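Local coordinates for protein beta-galactosidase (Bacteroides thetaiotaomicron, PDB 5MUJ) that probably acts as a glycoside hydrolase, most likely an arabinofuranosidase, on chain B of the plant pectin rhamnogalacturonan II, whose sugars it binds, at residues L203-S208 with M224-G229. Residues are numbered along the deposited sequence; the frame is centred on the assembly and turned at random.
Sequences LTQYKS and MFYNAG. With 8PK (4-O-[(1R)-1-hydroxyethyl]-2-O-methyl-alpha-L-fucopyranose), chain B.
Tyr206 N donates to Asn227 O at 2.9 Å and Asn227 N to Lys207 O at 3.0 Å, bonds that tie strands 204-208 and 224-229 together antiparallel, their axes 4.6 Å apart at closest. The register slips by one residue between the pairs Gln205-Ala228 and Ser208-Tyr226, which makes a beta bulge. Toward the sugar, Gly229 N bonds to Thr204 O, and Leu203 N to Gly229 O.

On one face of the sheet, CG of Gln205 meets the edge of the Tyr226 ring at CE2, 4.1 Å away. The amide and ring planes stand 81° apart. The Tyr226 hydroxyl is hydrogen-bonded to Glu201. Further along, Ser208 CB packs on Tyr226 CB and on SE of Met224, present as selenomethionine, while Ser208 OG bonds to Thr149.

Tyr206 CG lies anti to its carbonyl carbon (chi1 -66°), and the ring runs along the partner strand toward the sugar. Its edge faces the backbone of Ala228 and Gly229, with CD2 4.0 Å from Ala228 CA. Its OH comes to 3.4 Å from C2 of 8PK. Beside its CB sits ND2 of Asn227, whose OD1 takes a hydrogen bond from Asp273 N.

Gly229 leaves room for the O-methyl group: its CA is 3.6 Å from 8PK C7, where any CB would clash. Thr204 CG2 touches 8PK C10, and its OG1 bonds to Leu165 N and Gln205 O. Replacing Tyr206 with an alanine would probably open a gap beside Ala228 and Gly229 and take away the hydroxyl that lies beside C1 and C2 of the sugar.

These are the first two strands of a four-stranded antiparallel sheet, one of five such blades, consistent with the five-bladed beta-propeller of many arabinofuranosidases, and Leu203, Thr204, Tyr206 and Gly229, at the start of the first strand and toward the end of the second, line the glycan pocket.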
# COMPACT_ATOMS: atom_id res chain seq x y z
N LEU A 203 6.97 -13.44 11.27
CA LEU A 203 6.28 -14.40 10.39
C LEU A 203 6.53 -14.12 8.90
O LEU A 203 6.81 -15.01 8.11
CB LEU A 203 4.78 -14.42 10.71
CG LEU A 203 4.48 -14.88 12.15
CD1 LEU A 203 3.00 -14.77 12.52
CD2 LEU A 203 4.98 -16.31 12.39
N THR A 204 6.42 -12.85 8.52
CA THR A 204 6.57 -12.43 7.13
C THR A 204 6.44 -10.92 7.12
O THR A 204 5.81 -10.34 8.00
CB THR A 204 5.54 -13.09 6.19
OG1 THR A 204 5.61 -12.49 4.89
CG2 THR A 204 4.12 -12.95 6.73
N GLN A 205 7.07 -10.30 6.15
CA GLN A 205 6.89 -8.88 5.90
C GLN A 205 5.88 -8.72 4.78
O GLN A 205 5.65 -9.64 3.99
CB GLN A 205 8.24 -8.19 5.67
CG GLN A 205 9.05 -8.28 7.01
CD GLN A 205 10.55 -8.29 6.92
OE1 GLN A 205 11.25 -8.11 7.96
NE2 GLN A 205 11.07 -8.63 5.79
N TYR A 206 5.20 -7.60 4.80
CA TYR A 206 4.23 -7.31 3.75
C TYR A 206 4.55 -5.92 3.10
O TYR A 206 5.73 -5.68 2.76
CB TYR A 206 2.82 -7.41 4.27
CG TYR A 206 2.36 -8.77 4.69
CD1 TYR A 206 2.01 -9.73 3.75
CD2 TYR A 206 2.26 -9.12 6.04
CE1 TYR A 206 1.53 -10.97 4.10
CE2 TYR A 206 1.82 -10.38 6.40
CZ TYR A 206 1.47 -11.30 5.45
OH TYR A 206 0.99 -12.53 5.84
N LYS A 207 3.56 -5.04 2.89
CA LYS A 207 3.82 -3.75 2.17
C LYS A 207 4.80 -2.88 2.95
O LYS A 207 4.84 -3.00 4.20
CB LYS A 207 2.51 -2.98 1.89
CG LYS A 207 2.73 -1.55 1.45
CD LYS A 207 1.55 -0.87 0.74
CE LYS A 207 1.89 0.56 0.36
NZ LYS A 207 0.77 1.19 -0.43
N SER A 208 5.65 -2.13 2.24
CA SER A 208 6.52 -1.10 2.77
C SER A 208 6.43 0.16 1.90
O SER A 208 6.07 0.07 0.73
CB SER A 208 7.98 -1.58 2.72
OG SER A 208 8.35 -1.84 1.36
N MSE A 224 11.02 4.19 6.64
CA MSE A 224 10.18 3.18 6.10
C MSE A 224 9.05 2.82 7.00
O MSE A 224 9.28 2.57 8.15
CB MSE A 224 11.02 1.95 5.79
CG MSE A 224 10.11 0.90 5.27
SE MSE A 224 11.01 -0.87 5.12
CE MSE A 224 12.53 -0.48 3.94
N PHE A 225 7.82 2.84 6.50
CA PHE A 225 6.65 2.42 7.18
C PHE A 225 6.28 1.09 6.51
O PHE A 225 6.18 0.95 5.35
CB PHE A 225 5.44 3.42 7.16
CG PHE A 225 5.48 4.47 8.21
CD1 PHE A 225 6.35 5.50 8.11
CD2 PHE A 225 4.70 4.40 9.37
CE1 PHE A 225 6.43 6.44 9.06
CE2 PHE A 225 4.81 5.37 10.35
CZ PHE A 225 5.64 6.42 10.16
N TYR A 226 6.20 0.04 7.31
CA TYR A 226 5.87 -1.29 6.78
C TYR A 226 5.04 -2.12 7.73
O TYR A 226 5.07 -1.90 8.95
CB TYR A 226 7.12 -2.08 6.34
CG TYR A 226 8.08 -2.59 7.42
CD1 TYR A 226 8.87 -1.70 8.15
CD2 TYR A 226 8.27 -3.95 7.60
CE1 TYR A 226 9.81 -2.17 9.07
CE2 TYR A 226 9.16 -4.43 8.55
CZ TYR A 226 9.93 -3.51 9.26
OH TYR A 226 10.88 -3.93 10.19
N ASN A 227 4.24 -3.02 7.18
CA ASN A 227 3.44 -3.94 7.99
C ASN A 227 3.97 -5.37 7.83
O ASN A 227 4.65 -5.72 6.88
CB ASN A 227 1.90 -3.80 7.78
CG ASN A 227 1.46 -4.00 6.34
OD1 ASN A 227 1.69 -3.12 5.50
ND2 ASN A 227 0.73 -5.09 6.09
N ALA A 228 3.79 -6.15 8.89
CA ALA A 228 4.37 -7.48 8.98
C ALA A 228 3.54 -8.27 9.97
O ALA A 228 2.80 -7.68 10.71
CB ALA A 228 5.81 -7.37 9.48
N GLY A 229 3.66 -9.60 9.92
CA GLY A 229 2.93 -10.51 10.80
C GLY A 229 3.83 -11.01 11.94
O GLY A 229 4.98 -11.27 11.73
O9 8PK B . 2.94 -18.45 7.40
C8 8PK B . 2.95 -17.04 7.30
C10 8PK B . 4.12 -16.58 6.45
O4 8PK B . 1.70 -16.57 6.76
C4 8PK B . 0.56 -17.03 7.49
C5 8PK B . -0.61 -17.14 6.54
C6 8PK B . -0.31 -18.06 5.36
O5 8PK B . -0.98 -15.82 6.07
C3 8PK B . 0.23 -16.11 8.66
O3 8PK B . 1.32 -15.98 9.59
C2 8PK B . -0.10 -14.74 8.11
O2 8PK B . -0.45 -13.89 9.21
C7 8PK B . 0.52 -12.87 9.49
C1 8PK B . -1.25 -14.85 7.10